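Local coordinates for hydrogenase maturation protease HycI (Thermococcus kodakarensis KOD1, PDB 5ZBY), which probably acts as an endopeptidase that cleaves the C-terminal extension of a [NiFe] hydrogenase subunit during maturation, at residues K11-I16 against K66-V71; C17-D22 against F72-H77; E35-L40 against E149-I154; L47-G52 against G60-F65; F85-P90 against D119-G124. All blocks are in the same frame, centred on the assembly; numbering follows the deposited sequence.

Contact 1. Residues K11-I16 against K66-V71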
# COMPACT_ATOMS: atom_id res chain seq x y z
N LYS A 11 11.61 1.03 12.56
CA LYS A 11 10.30 1.64 12.67
C LYS A 11 9.42 0.88 13.62
O LYS A 11 9.15 -0.31 13.42
CB LYS A 11 9.64 1.68 11.29
CG LYS A 11 10.47 2.38 10.26
CD LYS A 11 10.60 3.82 10.58
CE LYS A 11 11.32 4.53 9.46
NZ LYS A 11 12.73 4.09 9.34
N THR A 12 8.97 1.55 14.69
CA THR A 12 8.16 0.84 15.68
C THR A 12 6.66 0.86 15.37
O THR A 12 6.02 -0.19 15.34
CB THR A 12 8.36 1.41 17.06
OG1 THR A 12 9.74 1.25 17.39
CG2 THR A 12 7.47 0.66 18.08
N ARG A 13 6.11 2.05 15.17
CA ARG A 13 4.68 2.14 14.95
C ARG A 13 4.45 2.22 13.43
O ARG A 13 4.92 3.15 12.78
CB ARG A 13 4.07 3.35 15.66
CG ARG A 13 4.21 3.32 17.23
CD ARG A 13 3.43 4.49 17.79
NE ARG A 13 2.01 4.40 17.60
CZ ARG A 13 1.22 3.60 18.29
NH1 ARG A 13 1.72 2.83 19.27
NH2 ARG A 13 -0.08 3.62 18.04
N ILE A 14 3.64 1.30 12.91
CA ILE A 14 3.52 1.14 11.45
C ILE A 14 2.05 1.18 11.09
O ILE A 14 1.22 0.53 11.77
CB ILE A 14 4.15 -0.15 11.03
CG1 ILE A 14 5.64 -0.09 11.35
CG2 ILE A 14 4.02 -0.34 9.48
CD1 ILE A 14 6.34 -1.35 11.20
N VAL A 15 1.71 1.93 10.04
CA VAL A 15 0.37 1.85 9.50
C VAL A 15 0.52 1.29 8.11
O VAL A 15 1.36 1.77 7.35
CB VAL A 15 -0.35 3.23 9.50
CG1 VAL A 15 -1.79 3.09 8.95
CG2 VAL A 15 -0.38 3.86 10.92
N ILE A 16 -0.24 0.23 7.79
CA ILE A 16 -0.24 -0.30 6.44
C ILE A 16 -1.62 -0.07 5.84
O ILE A 16 -2.62 -0.42 6.46
CB ILE A 16 0.12 -1.78 6.42
CG1 ILE A 16 1.54 -1.93 7.02
CG2 ILE A 16 0.15 -2.30 4.97
CD1 ILE A 16 1.90 -3.33 7.31
N LYS A 66 0.01 7.91 15.40
CA LYS A 66 1.39 8.31 15.59
C LYS A 66 2.42 7.40 14.94
O LYS A 66 3.22 6.81 15.61
CB LYS A 66 1.72 8.53 17.06
CG LYS A 66 1.09 9.78 17.61
CD LYS A 66 1.39 9.96 19.08
CE LYS A 66 2.40 11.04 19.34
NZ LYS A 66 3.78 10.50 19.40
N PRO A 67 2.34 7.24 13.62
CA PRO A 67 3.22 6.29 12.98
C PRO A 67 4.67 6.78 12.86
O PRO A 67 4.90 7.99 12.78
CB PRO A 67 2.59 6.15 11.54
CG PRO A 67 1.99 7.52 11.34
CD PRO A 67 1.43 7.91 12.70
N ASP A 68 5.56 5.80 12.78
CA ASP A 68 6.95 5.98 12.40
C ASP A 68 7.07 5.74 10.90
O ASP A 68 7.91 6.36 10.25
CB ASP A 68 7.84 5.01 13.15
CG ASP A 68 7.82 5.26 14.67
OD1 ASP A 68 7.94 6.45 15.05
OD2 ASP A 68 7.62 4.30 15.41
N LEU A 69 6.21 4.85 10.38
CA LEU A 69 6.20 4.47 8.95
C LEU A 69 4.77 4.26 8.52
O LEU A 69 4.00 3.59 9.22
CB LEU A 69 6.98 3.18 8.71
CG LEU A 69 6.97 2.61 7.27
CD1 LEU A 69 7.69 3.57 6.33
CD2 LEU A 69 7.58 1.23 7.22
N VAL A 70 4.43 4.79 7.34
CA VAL A 70 3.14 4.51 6.70
C VAL A 70 3.46 3.85 5.37
O VAL A 70 4.29 4.38 4.61
CB VAL A 70 2.31 5.79 6.50
CG1 VAL A 70 0.99 5.42 5.78
CG2 VAL A 70 2.04 6.47 7.88
N VAL A 71 2.86 2.69 5.12
CA VAL A 71 3.09 1.92 3.87
C VAL A 71 1.79 1.84 3.11
O VAL A 71 0.85 1.22 3.61
CB VAL A 71 3.54 0.51 4.20
CG1 VAL A 71 3.81 -0.31 2.96
CG2 VAL A 71 4.81 0.55 5.10
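Asp-68 joins the two segments where their pairing starts. Its OD2 accepts a nearly straight hydrogen bond from Arg-13 N, at 2.7 Å and 171°. The N-H comes to the anti side of the carboxylate, 27° out of its plane. Thr-12 N adds a weak bond to the same oxygen. Arg-13 O takes two donors, Asp-68 N at 2.7 Å and Leu-69 N at 3.2 Å. Beyond these bonds, strands 14-16 and 69-71 run parallel. Val-15 N bonds to Leu-69 O at 2.9 Å, and Val-71 N to Val-15 O at 2.8 Å.

Apolar contacts line both faces. With CG1 anti to the backbone N (chi1 -179°), Val-15 places CG2 beside that N, where it meets Pro-67 CB at 3.8 Å. Ile-14 with Leu-69 and Ile-16 with Val-71 share the other face. The Lys-11 chain lies across Leu-69 at about a right angle, CG to CB 3.9 Å. The Arg-13 guanidinium turns an edge to Lys-66 O, but its NE bonds to Phe-65 O.

Both strands are inner strands of a five-stranded sheet. Strand 46-50 pairs with 14-18, and strand 119-125 with 69-75. Helices 3-8 and 138-156 pack on the face of Ile-14 and Ile-16.

Contact 2. Residues C17-D22 against F72-H77; sequences CGIGND and FVDAIH
Cys-17 pairs in parallel with Phe-72, and Gly-18 with Val-73. Two backbone hydrogen bonds join the strands. Val-73 N gives to Cys-17 O at 2.9 Å, and Ile-19 N gives to Val-73 O at 2.9 Å. Past Ile-19 the two chains diverge, and strand 69-75 runs on to Ala-75. Water 1 sits in the fork. It lies 2.8 Å from Ile-19 O, probably as donor, and accepts from Ala-75 N at 3.0 Å.

The Phe-72 ring packs against two side chains. Cys-17 CB reaches ring atom CD2 at 3.5 Å. Cys-17 SG lies obliquely to the ring, 4.7 Å from its centroid and 44° off its normal, a sulfur-aromatic contact. Ile-19 CD1 touches CD2 of Phe-72 as well, at 3.7 Å. Ile-19 CG1 is beside the backbone N (chi1 -61°), which carries CD1 to the ring, and CG2 is turned to the Asp-74 carboxylate. Leu-105 and Ile-112 of helix 105-116 also pack on Phe-72.

The chemistry changes from apolar to polar along the contact. Asp-74 OD1 is 3.1 Å from Ile-19 O, and both are acceptors, so they need other donors. OD1 is hydrogen-bonded to a bound HEPES molecule, probably from the crystallisation liquor. This implies that ligands can reach the polar C-terminal end of these parallel strands, the usual place for binding sites in alpha/beta folds.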
# COMPACT_ATOMS: atom_id res chain seq x y z
N CYS A 17 -1.65 0.59 4.69
CA CYS A 17 -2.87 1.08 4.05
C CYS A 17 -3.05 0.42 2.72
O CYS A 17 -2.28 0.73 1.81
CB CYS A 17 -2.78 2.58 3.81
SG CYS A 17 -2.88 3.51 5.34
N GLY A 18 -4.04 -0.47 2.58
CA GLY A 18 -4.29 -1.08 1.28
C GLY A 18 -5.23 -0.22 0.45
O GLY A 18 -6.26 0.23 0.92
N ILE A 19 -4.87 0.01 -0.80
CA ILE A 19 -5.63 0.83 -1.71
C ILE A 19 -6.09 -0.06 -2.83
O ILE A 19 -5.31 -0.85 -3.35
CB ILE A 19 -4.77 2.01 -2.30
CG1 ILE A 19 -4.28 2.90 -1.15
CG2 ILE A 19 -5.59 2.88 -3.27
CD1 ILE A 19 -3.25 3.91 -1.66
N GLY A 20 -7.36 0.05 -3.23
CA GLY A 20 -7.76 -0.70 -4.42
C GLY A 20 -9.26 -0.89 -4.46
O GLY A 20 -9.98 -0.25 -3.70
N ASN A 21 -9.72 -1.76 -5.38
CA ASN A 21 -11.14 -1.99 -5.61
C ASN A 21 -11.32 -3.49 -5.84
O ASN A 21 -10.77 -4.01 -6.80
CB ASN A 21 -11.59 -1.16 -6.79
CG ASN A 21 -13.06 -1.37 -7.12
OD1 ASN A 21 -13.64 -2.43 -6.84
ND2 ASN A 21 -13.66 -0.36 -7.69
N ASP A 22 -12.04 -4.18 -4.96
CA ASP A 22 -12.05 -5.64 -4.99
C ASP A 22 -12.92 -6.25 -6.12
O ASP A 22 -12.90 -7.48 -6.33
CB ASP A 22 -12.51 -6.21 -3.63
CG ASP A 22 -13.85 -5.65 -3.16
OD1 ASP A 22 -14.39 -4.71 -3.79
OD2 ASP A 22 -14.36 -6.14 -2.13
N PHE A 72 1.73 2.46 1.93
CA PHE A 72 0.59 2.33 1.03
C PHE A 72 0.85 1.16 0.13
O PHE A 72 1.98 0.95 -0.28
CB PHE A 72 0.40 3.61 0.21
CG PHE A 72 -0.10 4.75 1.05
CD1 PHE A 72 0.75 5.76 1.46
CD2 PHE A 72 -1.42 4.77 1.48
CE1 PHE A 72 0.27 6.82 2.28
CE2 PHE A 72 -1.88 5.81 2.32
CZ PHE A 72 -1.06 6.83 2.68
N VAL A 73 -0.17 0.35 -0.13
CA VAL A 73 0.02 -0.83 -0.99
C VAL A 73 -1.05 -0.73 -2.09
O VAL A 73 -2.23 -0.57 -1.79
CB VAL A 73 -0.14 -2.14 -0.22
CG1 VAL A 73 0.04 -3.35 -1.14
CG2 VAL A 73 0.81 -2.22 1.02
N ASP A 74 -0.65 -0.75 -3.36
CA ASP A 74 -1.62 -0.50 -4.46
C ASP A 74 -1.15 -1.27 -5.73
O ASP A 74 0.03 -1.57 -5.90
CB ASP A 74 -1.71 1.02 -4.75
CG ASP A 74 -2.94 1.40 -5.58
OD1 ASP A 74 -3.85 0.56 -5.74
OD2 ASP A 74 -3.00 2.56 -6.01
N ALA A 75 -2.09 -1.62 -6.59
CA ALA A 75 -1.74 -1.97 -7.95
C ALA A 75 -1.29 -0.73 -8.73
O ALA A 75 -2.05 0.21 -8.88
CB ALA A 75 -2.97 -2.60 -8.65
N ILE A 76 -0.09 -0.75 -9.28
CA ILE A 76 0.49 0.42 -9.91
C ILE A 76 0.96 0.03 -11.29
O ILE A 76 1.70 -0.96 -11.41
CB ILE A 76 1.72 0.95 -9.09
CG1 ILE A 76 1.30 1.40 -7.69
CG2 ILE A 76 2.42 2.05 -9.86
CD1 ILE A 76 0.34 2.54 -7.69
N HIS A 77 0.50 0.76 -12.30
CA HIS A 77 1.00 0.58 -13.68
C HIS A 77 2.33 1.33 -13.79
O HIS A 77 2.35 2.54 -13.81
CB HIS A 77 -0.02 1.10 -14.69
CG HIS A 77 0.42 0.85 -16.11
ND1 HIS A 77 1.08 -0.30 -16.48
CD2 HIS A 77 0.36 1.62 -17.23
CE1 HIS A 77 1.38 -0.25 -17.76
NE2 HIS A 77 0.94 0.90 -18.25
O HOH W 1 -4.87 -2.37 -5.60

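Contact 3. Residues E35-L40 against E149-I154; sequences ERLKEL and ELIAEI
Leu-40 works in two directions here. Its CD2 lies on one face of the Arg-36 guanidinium, 3.4 Å above the plane and offset toward the rim. Its CB and CD1 meet Ala-152 of the other helix; the two helices lie side by side on one face of the central sheet, in a three-layer alpha/beta/alpha fold. Arg-36 NH1 forms a salt bridge to Glu-39 OE1 at 2.9 Å. The oxygen is met nearly along its C-O axis but lies 25° out of the guanidinium plane. Arg-36 NE makes a second salt bridge, to Glu-145 one turn before Glu-149. Arg-36 NH2 and Glu-149 OE2 are not in contact, at 4.9 Å. The arginine probably offsets some of the repulsion between Glu-145 and Glu-149.

The short helix axes are 9.7 Å apart at closest and run in roughly the same direction, crossing at -32°.

Apolar side chains carry the contact. Leu-37 approaches Ile-151 at about a right angle. Ile-151 CG1 is beside the backbone N (chi1 -69°), which leaves CG2 anti to that N, 4.0 Å from Leu-37 CD2. The same CD2 also touches Ala-152. Both Leu-37 and Ile-151 also rest on Ile-16 of strand 14-18 beneath. Nearer the outside, the small Ala-152 lets helix 29-40 come in at its C-terminal end. Leu-40 CB and Ala-152 CB are 3.8 Å apart. Beside them, water 2 bridges the two backbones, donating to Ala-152 O at 2.8 Å and to Leu-40 O at 3.2 Å.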
# COMPACT_ATOMS: atom_id res chain seq x y z
N GLU A 35 -6.43 -7.15 3.59
CA GLU A 35 -7.35 -8.03 4.32
C GLU A 35 -6.59 -9.22 4.79
O GLU A 35 -6.80 -9.71 5.92
CB GLU A 35 -8.57 -8.41 3.47
CG GLU A 35 -9.51 -7.23 3.31
CD GLU A 35 -10.11 -6.78 4.65
OE1 GLU A 35 -10.53 -7.66 5.43
OE2 GLU A 35 -10.13 -5.56 4.95
N ARG A 36 -5.59 -9.62 4.02
CA ARG A 36 -4.83 -10.77 4.44
C ARG A 36 -3.96 -10.39 5.63
O ARG A 36 -3.78 -11.20 6.57
CB ARG A 36 -4.00 -11.32 3.29
CG ARG A 36 -3.15 -12.50 3.69
CD ARG A 36 -4.02 -13.70 4.07
NE ARG A 36 -3.21 -14.92 4.14
CZ ARG A 36 -3.28 -15.81 5.13
NH1 ARG A 36 -4.14 -15.65 6.13
NH2 ARG A 36 -2.49 -16.88 5.10
N LEU A 37 -3.46 -9.15 5.66
CA LEU A 37 -2.58 -8.78 6.76
C LEU A 37 -3.39 -8.77 8.06
O LEU A 37 -2.83 -9.06 9.14
CB LEU A 37 -1.94 -7.42 6.55
CG LEU A 37 -0.73 -7.46 5.60
CD1 LEU A 37 -0.33 -6.03 5.22
CD2 LEU A 37 0.40 -8.23 6.33
N LYS A 38 -4.68 -8.47 7.96
CA LYS A 38 -5.50 -8.41 9.19
C LYS A 38 -5.59 -9.79 9.85
O LYS A 38 -5.79 -9.89 11.07
CB LYS A 38 -6.89 -7.86 8.86
CG LYS A 38 -6.95 -6.34 8.69
CD LYS A 38 -8.35 -5.92 8.23
CE LYS A 38 -8.44 -4.47 7.80
NZ LYS A 38 -8.57 -3.50 8.88
N GLU A 39 -5.39 -10.83 9.06
CA GLU A 39 -5.48 -12.20 9.55
C GLU A 39 -4.15 -12.65 10.11
O GLU A 39 -4.10 -13.58 10.92
CB GLU A 39 -5.91 -13.16 8.43
CG GLU A 39 -7.27 -12.84 7.84
CD GLU A 39 -7.66 -13.73 6.69
OE1 GLU A 39 -6.79 -14.45 6.14
OE2 GLU A 39 -8.85 -13.70 6.32
N LEU A 40 -3.08 -11.97 9.71
CA LEU A 40 -1.73 -12.45 10.00
C LEU A 40 -1.00 -11.62 11.05
O LEU A 40 -0.01 -12.08 11.63
CB LEU A 40 -0.90 -12.47 8.71
CG LEU A 40 -1.27 -13.46 7.62
CD1 LEU A 40 -0.29 -13.35 6.45
CD2 LEU A 40 -1.28 -14.87 8.17
N GLU A 149 2.48 -12.15 3.31
CA GLU A 149 3.37 -13.04 4.08
C GLU A 149 4.73 -12.41 4.37
O GLU A 149 5.27 -12.54 5.49
CB GLU A 149 3.57 -14.37 3.36
CG GLU A 149 2.33 -15.24 3.31
CD GLU A 149 2.60 -16.60 2.66
OE1 GLU A 149 3.77 -16.88 2.34
OE2 GLU A 149 1.63 -17.37 2.48
N LEU A 150 5.31 -11.74 3.38
CA LEU A 150 6.62 -11.13 3.58
C LEU A 150 6.51 -10.05 4.64
O LEU A 150 7.36 -9.94 5.56
CB LEU A 150 7.16 -10.56 2.26
CG LEU A 150 7.45 -11.64 1.22
CD1 LEU A 150 7.56 -11.06 -0.17
CD2 LEU A 150 8.74 -12.37 1.59
N ILE A 151 5.45 -9.25 4.55
CA ILE A 151 5.29 -8.17 5.53
C ILE A 151 5.00 -8.76 6.90
O ILE A 151 5.57 -8.28 7.91
CB ILE A 151 4.17 -7.18 5.13
CG1 ILE A 151 4.65 -6.39 3.91
CG2 ILE A 151 3.82 -6.25 6.32
CD1 ILE A 151 3.57 -5.53 3.28
N ALA A 152 4.14 -9.78 6.96
CA ALA A 152 3.79 -10.32 8.30
C ALA A 152 5.00 -10.94 8.97
O ALA A 152 5.15 -10.87 10.20
CB ALA A 152 2.68 -11.34 8.21
N GLU A 153 5.86 -11.56 8.18
CA GLU A 153 7.00 -12.23 8.79
C GLU A 153 7.96 -11.17 9.27
O GLU A 153 8.51 -11.28 10.37
CB GLU A 153 7.69 -13.17 7.80
CG GLU A 153 8.98 -13.78 8.31
CD GLU A 153 8.74 -15.02 9.15
OE1 GLU A 153 7.78 -15.76 8.85
OE2 GLU A 153 9.52 -15.25 10.11
N ILE A 154 8.10 -10.06 8.56
CA ILE A 154 8.85 -8.96 9.15
C ILE A 154 8.21 -8.45 10.46
O ILE A 154 8.87 -8.37 11.50
CB ILE A 154 9.00 -7.81 8.18
CG1 ILE A 154 9.92 -8.19 7.02
CG2 ILE A 154 9.49 -6.55 8.90
CD1 ILE A 154 9.92 -7.22 5.85
O HOH W 2 2.97 -11.05 11.92

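Contact 4. Residues L47-G52 against G60-F65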
# COMPACT_ATOMS: atom_id res chain seq x y z
N LEU A 47 -1.18 -0.79 12.73
CA LEU A 47 -2.54 -0.58 12.29
C LEU A 47 -2.64 -0.94 10.81
O LEU A 47 -1.85 -0.43 10.03
CB LEU A 47 -2.93 0.86 12.51
CG LEU A 47 -4.25 1.36 11.91
CD1 LEU A 47 -5.45 0.56 12.48
CD2 LEU A 47 -4.43 2.85 12.09
N ILE A 48 -3.59 -1.82 10.46
CA ILE A 48 -3.85 -2.19 9.06
C ILE A 48 -5.19 -1.60 8.65
O ILE A 48 -6.22 -1.79 9.32
CB ILE A 48 -3.89 -3.71 8.87
CG1 ILE A 48 -2.71 -4.42 9.55
CG2 ILE A 48 -3.97 -4.05 7.35
CD1 ILE A 48 -1.38 -4.13 8.89
N LEU A 49 -5.19 -0.84 7.57
CA LEU A 49 -6.41 -0.22 7.06
C LEU A 49 -6.69 -0.64 5.63
O LEU A 49 -5.78 -0.69 4.79
CB LEU A 49 -6.27 1.29 7.07
CG LEU A 49 -6.15 1.97 8.41
CD1 LEU A 49 -5.84 3.44 8.19
CD2 LEU A 49 -7.47 1.77 9.18
N ASN A 50 -7.95 -0.94 5.36
CA ASN A 50 -8.45 -1.07 3.99
C ASN A 50 -9.02 0.29 3.61
O ASN A 50 -10.06 0.71 4.14
CB ASN A 50 -9.50 -2.20 3.92
CG ASN A 50 -10.10 -2.36 2.52
OD1 ASN A 50 -10.02 -1.47 1.66
ND2 ASN A 50 -10.69 -3.52 2.30
N CYS A 51 -8.33 1.01 2.74
CA CYS A 51 -8.71 2.38 2.40
C CYS A 51 -9.60 2.45 1.15
O CYS A 51 -10.02 3.55 0.75
CB CYS A 51 -7.47 3.23 2.13
SG CYS A 51 -6.48 3.43 3.62
N GLY A 52 -9.83 1.31 0.52
CA GLY A 52 -10.51 1.29 -0.77
C GLY A 52 -9.81 2.24 -1.71
O GLY A 52 -8.60 2.25 -1.79
N GLY A 60 -6.90 11.23 9.20
CA GLY A 60 -7.10 11.46 10.63
C GLY A 60 -6.70 10.26 11.45
O GLY A 60 -5.92 10.39 12.43
N LYS A 61 -7.23 9.12 11.09
CA LYS A 61 -6.94 7.96 11.84
C LYS A 61 -5.48 7.60 11.68
O LYS A 61 -4.86 7.20 12.61
CB LYS A 61 -7.76 6.81 11.33
CG LYS A 61 -7.87 5.66 12.26
CD LYS A 61 -8.98 4.72 11.86
CE LYS A 61 -9.11 3.56 12.83
NZ LYS A 61 -10.23 3.67 13.78
N ILE A 62 -4.91 7.82 10.52
CA ILE A 62 -3.50 7.51 10.37
C ILE A 62 -2.68 8.42 11.28
O ILE A 62 -1.76 7.95 11.99
CB ILE A 62 -3.05 7.64 8.87
CG1 ILE A 62 -3.73 6.55 8.02
CG2 ILE A 62 -1.55 7.51 8.78
CD1 ILE A 62 -3.72 6.89 6.50
N ALA A 63 -3.03 9.71 11.33
CA ALA A 63 -2.18 10.61 12.08
C ALA A 63 -2.33 10.30 13.56
O ALA A 63 -1.34 10.38 14.32
CB ALA A 63 -2.53 12.04 11.79
N ALA A 64 -3.53 9.84 13.95
CA ALA A 64 -3.82 9.67 15.37
C ALA A 64 -3.07 8.47 15.90
O ALA A 64 -2.89 8.34 17.09
CB ALA A 64 -5.29 9.51 15.61
N PHE A 65 -2.63 7.58 15.03
CA PHE A 65 -1.88 6.40 15.42
C PHE A 65 -0.41 6.71 15.71
O PHE A 65 0.29 5.88 16.19
CB PHE A 65 -1.98 5.30 14.37
CG PHE A 65 -1.63 3.93 14.85
CD1 PHE A 65 -2.48 3.21 15.64
CD2 PHE A 65 -0.45 3.34 14.47
CE1 PHE A 65 -2.16 1.95 16.06
CE2 PHE A 65 -0.13 2.09 14.87
CZ PHE A 65 -0.98 1.39 15.66
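Leu-47 sits over one face of the Phe-65 ring. Its CB is 3.6 Å above the plane, centred on the ring and only 7° off the normal, a clear CH-pi contact. CD2 of Leu-47 reaches the inner end of the ring, 4.1 Å from Phe-65 CG. Phe-65 has CG anti to its backbone N (chi1 -161°). This swings the ring back from the end of the helix to the start of the strand. Arg-13 adds a cation-pi contact to the same ring.

Leu-49 points to the same side as Leu-47, two residues on, and meets the helix proper. Its CD1 touches Ile-62 CG1 at 3.8 Å, the two chains meeting at a slant. Ile-62 also reaches Cys-17 of the neighbouring strand and Ile-112 of helix 105-116.

Strand 46-50 and helix 59-64 are the first two parts of a beta-alpha-beta crossover that ends in strand 69-75. Their axes run nearly antiparallel, at 174°, and are 10.5 Å apart. Strand 14-18 lies between the two strands of the unit. The helix packs on the sheet face away from helices 29-40 and 138-156.

Lys-61 lays its aliphatic chain along the outer side. Its CD is 4.3 Å from Leu-49 CD2, and its CG is 4.4 Å from Leu-47 CD2. Farther along the same segment, Asn-50 forms an Asx turn. Its OD1 accepts from Gly-52 N at 3.0 Å, with the donor in the plane of the side-chain carbonyl.

Contact 5. Residues F85-P90 against D119-G124; sequences FIIADP and DIVLIG
Ala-88 and Leu-122 form a hydrogen-bonded antiparallel pair. Ala-88 N gives to Leu-122 O at 2.8 Å and 170°, and Leu-122 N returns a bond to Ala-88 O at 2.9 Å and 172°. Ile-86 and Gly-124 make a second such pair, Ile-86 N to Gly-124 O and Gly-124 N to Ile-86 O, both 2.9 Å. The non-hydrogen-bonded pair Ile-87 and Ile-123 lies between them.

Side chains pack outward from this frame. Ile-86 has CG1 anti to its backbone N (chi1 -177°), which puts CG2 between N and the carbonyl carbon, 3.7 Å from Gly-124 CA. Gly-124 has no side chain to block it. The Phe-85 ring turns its edge to Gly-124 O, with CD1 at 3.6 Å. On the face of Ile-87 and Ile-123, Ile-87 CG2 meets Val-121 CG2 at 3.6 Å. Pro-90 crosses Ile-120 at about a right angle, CG to CG2 3.7 Å, and Ala-109 of helix 105-116 also packs on both.

Pro-90 has no N-H to offer Ile-120 O, which lies 3.6 Å from its CD. This is consistent with the backbone pairing not continuing past Ala-88, the end of strand 85-88, outermost in the sheet within this chain.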
# COMPACT_ATOMS: atom_id res chain seq x y z
N PHE A 85 6.92 -6.25 -8.52
CA PHE A 85 6.78 -5.25 -7.46
C PHE A 85 7.62 -4.00 -7.69
O PHE A 85 8.69 -4.04 -8.35
CB PHE A 85 7.19 -5.88 -6.13
CG PHE A 85 6.30 -6.95 -5.66
CD1 PHE A 85 4.93 -6.74 -5.54
CD2 PHE A 85 6.83 -8.16 -5.23
CE1 PHE A 85 4.09 -7.74 -5.06
CE2 PHE A 85 6.01 -9.17 -4.74
CZ PHE A 85 4.62 -8.96 -4.63
N ILE A 86 7.18 -2.88 -7.14
CA ILE A 86 7.97 -1.66 -7.12
C ILE A 86 7.89 -1.06 -5.73
O ILE A 86 6.87 -1.19 -5.08
CB ILE A 86 7.49 -0.67 -8.15
CG1 ILE A 86 8.37 0.57 -8.19
CG2 ILE A 86 5.99 -0.30 -7.97
CD1 ILE A 86 8.29 1.28 -9.53
N ILE A 87 8.99 -0.48 -5.25
CA ILE A 87 8.98 0.23 -3.97
C ILE A 87 9.32 1.66 -4.29
O ILE A 87 10.36 1.93 -4.87
CB ILE A 87 9.95 -0.36 -2.95
CG1 ILE A 87 9.57 -1.82 -2.67
CG2 ILE A 87 9.91 0.50 -1.67
CD1 ILE A 87 10.39 -2.49 -1.57
N ALA A 88 8.43 2.58 -3.98
CA ALA A 88 8.61 3.96 -4.40
C ALA A 88 8.36 4.93 -3.28
O ALA A 88 7.74 4.58 -2.28
CB ALA A 88 7.70 4.29 -5.58
N ASP A 89 8.83 6.16 -3.49
CA ASP A 89 8.63 7.30 -2.58
C ASP A 89 7.47 8.13 -3.09
O ASP A 89 7.58 8.86 -4.10
CB ASP A 89 9.91 8.13 -2.49
CG ASP A 89 9.75 9.39 -1.64
OD1 ASP A 89 8.69 9.60 -1.02
OD2 ASP A 89 10.72 10.19 -1.59
N PRO A 90 6.31 8.02 -2.43
CA PRO A 90 5.13 8.66 -3.00
C PRO A 90 5.14 10.17 -2.82
O PRO A 90 4.30 10.83 -3.40
CB PRO A 90 3.97 7.99 -2.23
CG PRO A 90 4.56 7.72 -0.91
CD PRO A 90 6.00 7.30 -1.17
N ASP A 119 8.01 8.41 8.06
CA ASP A 119 8.39 8.02 6.68
C ASP A 119 7.18 7.49 5.96
O ASP A 119 6.31 6.87 6.57
CB ASP A 119 9.47 6.95 6.73
CG ASP A 119 10.83 7.53 7.08
OD1 ASP A 119 11.01 8.75 6.92
OD2 ASP A 119 11.72 6.76 7.50
N ILE A 120 7.13 7.68 4.63
CA ILE A 120 6.03 7.14 3.86
C ILE A 120 6.61 6.33 2.73
O ILE A 120 7.50 6.82 2.04
CB ILE A 120 5.16 8.23 3.25
CG1 ILE A 120 4.95 9.42 4.23
CG2 ILE A 120 3.85 7.63 2.69
CD1 ILE A 120 4.00 9.11 5.38
N VAL A 121 6.08 5.14 2.48
CA VAL A 121 6.54 4.37 1.30
C VAL A 121 5.32 3.84 0.53
O VAL A 121 4.23 3.69 1.11
CB VAL A 121 7.47 3.25 1.74
CG1 VAL A 121 6.73 2.23 2.55
CG2 VAL A 121 8.10 2.59 0.58
N LEU A 122 5.47 3.62 -0.80
CA LEU A 122 4.45 2.96 -1.60
C LEU A 122 5.00 1.64 -2.10
O LEU A 122 6.11 1.60 -2.66
CB LEU A 122 4.04 3.85 -2.79
CG LEU A 122 3.21 3.23 -3.92
CD1 LEU A 122 1.86 2.75 -3.43
CD2 LEU A 122 3.07 4.27 -5.05
N ILE A 123 4.29 0.54 -1.86
CA ILE A 123 4.63 -0.73 -2.50
C ILE A 123 3.59 -0.99 -3.59
O ILE A 123 2.40 -1.14 -3.28
CB ILE A 123 4.68 -1.92 -1.51
CG1 ILE A 123 5.66 -1.63 -0.38
CG2 ILE A 123 5.07 -3.24 -2.29
CD1 ILE A 123 5.51 -2.63 0.79
N GLY A 124 4.02 -1.07 -4.85
CA GLY A 124 3.10 -1.31 -5.95
C GLY A 124 3.28 -2.68 -6.56
O GLY A 124 4.35 -3.28 -6.45

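Overall arrangement
Contacts 1 and 2 are two lengths of one parallel pairing, strands 14-18 and 69-75, and meet at Val-71 O and Cys-17 N. Contact 2 is the buried one, near the centre of the chain, and ends at a polar site. Contact 1 lies at the other end of the strands and is partly exposed. Contact 5 adds the antiparallel outer strand beyond 119-125. Contacts 3 and 4 lack direct hydrogen bonds between their segments and rely on apolar side chains, on opposite faces of the sheet. Ile-16 of contact 1 packs on Ile-151 and Leu-37 of contact 3. Contacts 4 and 5 lie toward opposite edges of the sheet and do not touch.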